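Local coordinates for protein angel homolog 2 (Homo sapiens, PDB 6RW0) that acts as a 2',3'-cyclic phosphatase of the CCR4/nocturin family and probably binds the 3' untranslated regions of messenger RNA, at residues S61-L65 / E105-H110; M55-I59 / I89-I93. All blocks are in the same frame, centred on the assembly; numbering follows the deposited sequence.

Contact 1 of 2, residues S61-L65 / E105-H110. With MG (magnesium ion), chain B.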
loop_
_atom_site.group_PDB
_atom_site.type_symbol
_atom_site.label_atom_id
_atom_site.label_comp_id
_atom_site.label_asym_id
_atom_site.label_seq_id
_atom_site.Cartn_x
_atom_site.Cartn_y
_atom_site.Cartn_z
ATOM N N SER A 61 -10.724 6.831 -6.336
ATOM C CA SER A 61 -10.851 7.492 -7.629
ATOM C C SER A 61 -12.316 7.744 -7.948
ATOM O O SER A 61 -13.158 6.864 -7.762
ATOM C CB SER A 61 -10.226 6.574 -8.680
ATOM O OG SER A 61 -10.821 6.711 -9.962
ATOM N N GLN A 62 -12.629 8.951 -8.431
ATOM C CA GLN A 62 -14.023 9.268 -8.742
ATOM C C GLN A 62 -14.594 8.338 -9.808
ATOM O O GLN A 62 -15.755 7.906 -9.704
ATOM C CB GLN A 62 -14.163 10.723 -9.191
ATOM C CG GLN A 62 -15.610 11.188 -9.249
ATOM C CD GLN A 62 -16.241 11.271 -7.867
ATOM O OE1 GLN A 62 -15.549 11.448 -6.874
ATOM N NE2 GLN A 62 -17.564 11.172 -7.807
ATOM N N ASP A 63 -13.816 8.040 -10.858
ATOM C CA ASP A 63 -14.300 7.136 -11.895
ATOM C C ASP A 63 -14.630 5.772 -11.299
ATOM O O ASP A 63 -15.645 5.161 -11.648
ATOM C CB ASP A 63 -13.250 6.931 -12.989
ATOM C CG ASP A 63 -13.118 8.103 -13.942
ATOM O OD1 ASP A 63 -13.864 9.095 -13.830
ATOM O OD2 ASP A 63 -12.235 8.021 -14.826
ATOM N N LEU A 64 -13.759 5.268 -10.415
ATOM C CA LEU A 64 -14.006 3.962 -9.808
ATOM C C LEU A 64 -15.173 4.005 -8.834
ATOM O O LEU A 64 -15.931 3.035 -8.740
ATOM C CB LEU A 64 -12.733 3.422 -9.153
ATOM C CG LEU A 64 -11.562 3.217 -10.119
ATOM C CD1 LEU A 64 -10.383 2.602 -9.350
ATOM C CD2 LEU A 64 -11.946 2.376 -11.322
ATOM N N LEU A 65 -15.364 5.123 -8.132
ATOM C CA LEU A 65 -16.540 5.280 -7.291
ATOM C C LEU A 65 -17.804 5.164 -8.134
ATOM O O LEU A 65 -18.702 4.370 -7.830
ATOM C CB LEU A 65 -16.455 6.641 -6.606
ATOM C CG LEU A 65 -17.461 7.042 -5.538
ATOM C CD1 LEU A 65 -16.973 8.344 -4.887
ATOM C CD2 LEU A 65 -18.852 7.227 -6.113
ATOM N N GLU A 105 -5.152 5.174 -5.893
ATOM C CA GLU A 105 -6.381 5.592 -6.577
ATOM C C GLU A 105 -6.363 7.079 -6.917
ATOM O O GLU A 105 -7.379 7.773 -6.833
ATOM C CB GLU A 105 -7.642 5.160 -5.834
ATOM C CG GLU A 105 -7.778 3.659 -5.891
ATOM C CD GLU A 105 -9.175 3.151 -5.644
ATOM O OE1 GLU A 105 -10.162 3.873 -5.947
ATOM O OE2 GLU A 105 -9.280 2.005 -5.149
ATOM N N VAL A 106 -5.188 7.554 -7.323
ATOM C CA VAL A 106 -4.982 8.924 -7.778
ATOM C C VAL A 106 -5.346 8.967 -9.256
ATOM O O VAL A 106 -4.642 8.394 -10.093
ATOM C CB VAL A 106 -3.529 9.355 -7.537
ATOM C CG1 VAL A 106 -3.237 10.720 -8.168
ATOM C CG2 VAL A 106 -3.222 9.302 -6.040
ATOM N N GLN A 107 -6.455 9.635 -9.572
ATOM C CA GLN A 107 -6.983 9.663 -10.931
ATOM C C GLN A 107 -6.225 10.682 -11.774
ATOM O O GLN A 107 -5.987 11.808 -11.332
ATOM C CB GLN A 107 -8.472 10.000 -10.868
ATOM C CG GLN A 107 -9.179 9.908 -12.176
ATOM C CD GLN A 107 -10.674 9.930 -12.012
ATOM O OE1 GLN A 107 -11.234 9.113 -11.284
ATOM N NE2 GLN A 107 -11.326 10.877 -12.668
ATOM N N GLU A 108 -5.835 10.278 -12.987
ATOM C CA GLU A 108 -4.883 11.069 -13.765
ATOM C C GLU A 108 -5.399 12.479 -14.044
ATOM O O GLU A 108 -4.659 13.459 -13.874
ATOM C CB GLU A 108 -4.528 10.358 -15.075
ATOM C CG GLU A 108 -3.475 11.127 -15.900
ATOM C CD GLU A 108 -3.277 10.592 -17.318
ATOM O OE1 GLU A 108 -4.258 10.134 -17.943
ATOM O OE2 GLU A 108 -2.123 10.627 -17.799
ATOM N N ASP A 109 -6.644 12.614 -14.515
ATOM C CA ASP A 109 -7.120 13.946 -14.888
ATOM C C ASP A 109 -7.182 14.860 -13.670
ATOM O O ASP A 109 -6.688 15.995 -13.699
ATOM C CB ASP A 109 -8.426 13.913 -15.704
ATOM C CG ASP A 109 -9.591 13.208 -15.019
ATOM O OD1 ASP A 109 -9.466 12.673 -13.905
ATOM O OD2 ASP A 109 -10.681 13.218 -15.642
ATOM N N HIS A 110 -7.722 14.355 -12.568
ATOM C CA HIS A 110 -7.765 15.128 -11.335
ATOM C C HIS A 110 -6.376 15.406 -10.796
ATOM O O HIS A 110 -6.137 16.452 -10.184
ATOM C CB HIS A 110 -8.571 14.362 -10.305
ATOM C CG HIS A 110 -10.001 14.217 -10.681
ATOM N ND1 HIS A 110 -10.825 13.265 -10.125
ATOM C CD2 HIS A 110 -10.759 14.923 -11.547
ATOM C CE1 HIS A 110 -12.035 13.393 -10.638
ATOM N NE2 HIS A 110 -12.027 14.397 -11.496
HETATM MG MG MG B . -11.110 1.081 -4.137
HETATM O O HOH W 1 -10.730 11.255 -8.172
HETATM O O HOH W 2 -10.858 9.949 -16.033
HETATM O O HOH W 3 -12.138 1.939 -5.879
HETATM O O HOH W 4 -13.002 0.613 -2.969
HETATM O O HOH W 5 -11.635 -1.244 -5.069
HETATM O O HOH W 6 -10.849 3.117 -2.881
HETATM O O HOH W 7 -10.497 -0.233 -2.400
#

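Contact 2 of 2, residues M55-I59 / I89-I93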
loop_
_atom_site.group_PDB
_atom_site.type_symbol
_atom_site.label_atom_id
_atom_site.label_comp_id
_atom_site.label_asym_id
_atom_site.label_seq_id
_atom_site.Cartn_x
_atom_site.Cartn_y
_atom_site.Cartn_z
ATOM N N MET A 55 2.519 8.967 5.374
ATOM C CA MET A 55 1.066 8.767 5.269
ATOM C C MET A 55 0.785 7.851 4.073
ATOM O O MET A 55 1.349 8.117 3.029
ATOM C CB MET A 55 0.351 10.092 5.043
ATOM C CG MET A 55 -1.117 9.900 4.778
ATOM S SD MET A 55 -1.962 11.453 4.459
ATOM C CE MET A 55 -2.263 11.977 6.135
ATOM N N SER A 56 -0.016 6.802 4.240
ATOM C CA SER A 56 -0.463 5.911 3.144
ATOM C C SER A 56 -1.972 6.109 3.032
ATOM O O SER A 56 -2.629 5.936 4.028
ATOM C CB SER A 56 -0.104 4.481 3.387
ATOM O OG SER A 56 -0.445 3.702 2.264
ATOM N N TYR A 57 -2.487 6.489 1.876
ATOM C CA TYR A 57 -3.922 6.800 1.758
ATOM C C TYR A 57 -4.455 6.397 0.382
ATOM O O TYR A 57 -3.999 6.960 -0.587
ATOM C CB TYR A 57 -4.105 8.304 1.976
ATOM C CG TYR A 57 -5.497 8.793 2.290
ATOM C CD1 TYR A 57 -6.542 7.921 2.510
ATOM C CD2 TYR A 57 -5.732 10.140 2.420
ATOM C CE1 TYR A 57 -7.804 8.388 2.825
ATOM C CE2 TYR A 57 -6.984 10.623 2.738
ATOM C CZ TYR A 57 -8.025 9.744 2.929
ATOM O OH TYR A 57 -9.265 10.204 3.242
ATOM N N ASN A 58 -5.421 5.488 0.330
ATOM C CA ASN A 58 -6.166 5.181 -0.907
ATOM C C ASN A 58 -7.304 6.214 -0.896
ATOM O O ASN A 58 -8.148 6.107 -0.044
ATOM C CB ASN A 58 -6.631 3.731 -0.901
ATOM C CG ASN A 58 -7.501 3.407 -2.091
ATOM O OD1 ASN A 58 -8.180 4.262 -2.603
ATOM N ND2 ASN A 58 -7.487 2.164 -2.514
ATOM N N ILE A 59 -7.285 7.193 -1.796
ATOM C CA ILE A 59 -8.199 8.368 -1.735
ATOM C C ILE A 59 -9.509 8.136 -2.484
ATOM O O ILE A 59 -10.346 8.998 -2.397
ATOM C CB ILE A 59 -7.464 9.639 -2.210
ATOM C CG1 ILE A 59 -7.164 9.641 -3.713
ATOM C CG2 ILE A 59 -6.208 9.853 -1.384
ATOM C CD1 ILE A 59 -6.684 10.970 -4.229
ATOM N N ILE A 89 -10.249 15.737 1.344
ATOM C CA ILE A 89 -9.010 14.965 1.274
ATOM C C ILE A 89 -7.807 15.887 1.406
ATOM O O ILE A 89 -6.858 15.599 2.149
ATOM C CB ILE A 89 -8.979 14.161 -0.038
ATOM C CG1 ILE A 89 -10.026 13.041 0.002
ATOM C CG2 ILE A 89 -7.589 13.601 -0.288
ATOM C CD1 ILE A 89 -10.443 12.527 -1.365
ATOM N N LEU A 90 -7.832 17.019 0.699
ATOM C CA LEU A 90 -6.720 17.959 0.785
ATOM C C LEU A 90 -6.588 18.528 2.194
ATOM O O LEU A 90 -5.474 18.685 2.707
ATOM C CB LEU A 90 -6.913 19.074 -0.243
ATOM C CG LEU A 90 -5.842 20.165 -0.279
ATOM C CD1 LEU A 90 -4.519 19.547 -0.683
ATOM C CD2 LEU A 90 -6.254 21.300 -1.213
ATOM N N LYS A 91 -7.718 18.820 2.846
ATOM C CA LYS A 91 -7.683 19.332 4.211
ATOM C C LYS A 91 -7.048 18.326 5.162
ATOM O O LYS A 91 -6.276 18.709 6.050
ATOM C CB LYS A 91 -9.106 19.674 4.646
ATOM C CG LYS A 91 -9.236 20.192 6.061
ATOM C CD LYS A 91 -10.683 20.575 6.352
ATOM C CE LYS A 91 -10.847 21.130 7.757
ATOM N NZ LYS A 91 -12.281 21.351 8.101
ATOM N N GLU A 92 -7.367 17.038 4.997
ATOM C CA GLU A 92 -6.745 16.003 5.816
ATOM C C GLU A 92 -5.242 15.954 5.586
ATOM O O GLU A 92 -4.456 15.822 6.529
ATOM C CB GLU A 92 -7.277 14.631 5.424
ATOM C CG GLU A 92 -8.566 14.188 5.952
ATOM C CD GLU A 92 -8.821 12.768 5.493
ATOM O OE1 GLU A 92 -9.136 12.574 4.296
ATOM O OE2 GLU A 92 -8.669 11.849 6.322
ATOM N N ILE A 93 -4.827 15.968 4.317
ATOM C CA ILE A 93 -3.402 15.915 4.008
ATOM C C ILE A 93 -2.689 17.111 4.619
ATOM O O ILE A 93 -1.611 16.980 5.208
ATOM C CB ILE A 93 -3.189 15.814 2.485
ATOM C CG1 ILE A 93 -3.689 14.453 1.987
ATOM C CG2 ILE A 93 -1.731 16.041 2.156
ATOM C CD1 ILE A 93 -3.690 14.297 0.454
#

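Contact 1 of 2, residues S61-L65 / E105-H110
Gln107 OE1 takes Ser61 OG and Asp63 N at the N-terminal end of helix 62-67, beside the magnesium ion of an endonuclease/exonuclease/phosphatase (DNase I-like) fold. This metal site is probably the active site, as in relatives of this fold. Ser61 is the N-cap of that helix. Its OG accepts a weak bond from Leu64 N and donates to Gln107 OE1 at 2.8 Å. Asp63 N points at Gln107 OE1, also at 2.8 Å and nearly straight (173°). Both donors lie in the carbonyl plane, each on a lone pair. With CG anti to the backbone N (chi1 -173°), Gln107 runs out extended to this helix end. Gln107 NE2 donates to Asp109 OD1 at 2.9 Å, which fixes the amide flip. A leucine in its place would probably leave Ser61 OG and Asp63 N without their shared acceptor and take one partner from the Asp109 carboxylate. His110 brings the edge of its ring to Gln62 CB, while Trp82 stacks on that ring. Glu105 and Val106 form a G1 beta bulge opposite Gly138. The Glu105 carboxylate joins the helix end to the metal. Water 3 on the magnesium donates to Glu105 OE1. Glu105 OE1 also accepts from Ser61 N at 3.0 Å on its anti side, and Glu105 OE2 binds magnesium at 2.3 Å.

Contact 2 of 2, residues M55-I59 / I89-I93
Tyr57 OH donates to Glu92 OE1 at 2.6 Å, the one hydrogen bond between strand 55-58 and helix 89-93. The two run almost antiparallel, at 170°, with their axes 11.8 Å apart. This is a helix packed on the face of a beta sheet, as in the layered DNase I-like fold. Tyr57 has CG anti to the backbone N (chi1 -163°), which sends the ring out from the strand to the helix. Glu92 reaches back with an extended chain, its CG beside the backbone N (chi1 -81°). The phenol meets the syn lone pair of OE1. OE1 lies at the ring edge, and the carboxylate plane stands at about a right angle to the ring.

Apolar contacts make up the rest of the contact. Ile89 CG2 approaches Tyr57 CE2 obliquely at 4.3 Å. The same methyl meets Ile59 CG2 at 4.1 Å, where the two isoleucines cross at about a right angle. Ile59 CG2 also lies over one face of the Tyr57 ring, toward its rim. Ile89 CD1 reaches Ile59 O at 3.7 Å, and that carbonyl accepts from Arg85. At the other end, Met55 SD rests on Ile93 CG1 at 4.3 Å.

The chemistry is thus a mainly apolar seam with a single short polar link. The phenol O-H donates a hydrogen bond to the carboxylate, which would probably favour the ionised form of Glu92.

Contact 2 is the more buried of the two and lies nearer the centre of the chain. Contact 1 is partly buried and reaches the magnesium site. Both rest on the same sheet, where strands 49-58 and 100-107 are parallel neighbours. Their segments alternate along the chain, since helix 62-67 follows strand 49-58 and precedes helix 82-96. The chemistry follows the place. Contact 1 is polar, built on a helix cap, waters and a metal. Contact 2 is mostly hydrocarbon packing. They meet directly: Asn58 ND2 probably bonds to Glu105 OE2 at 3.2 Å, and Ile59 packs on Glu105 and Val106.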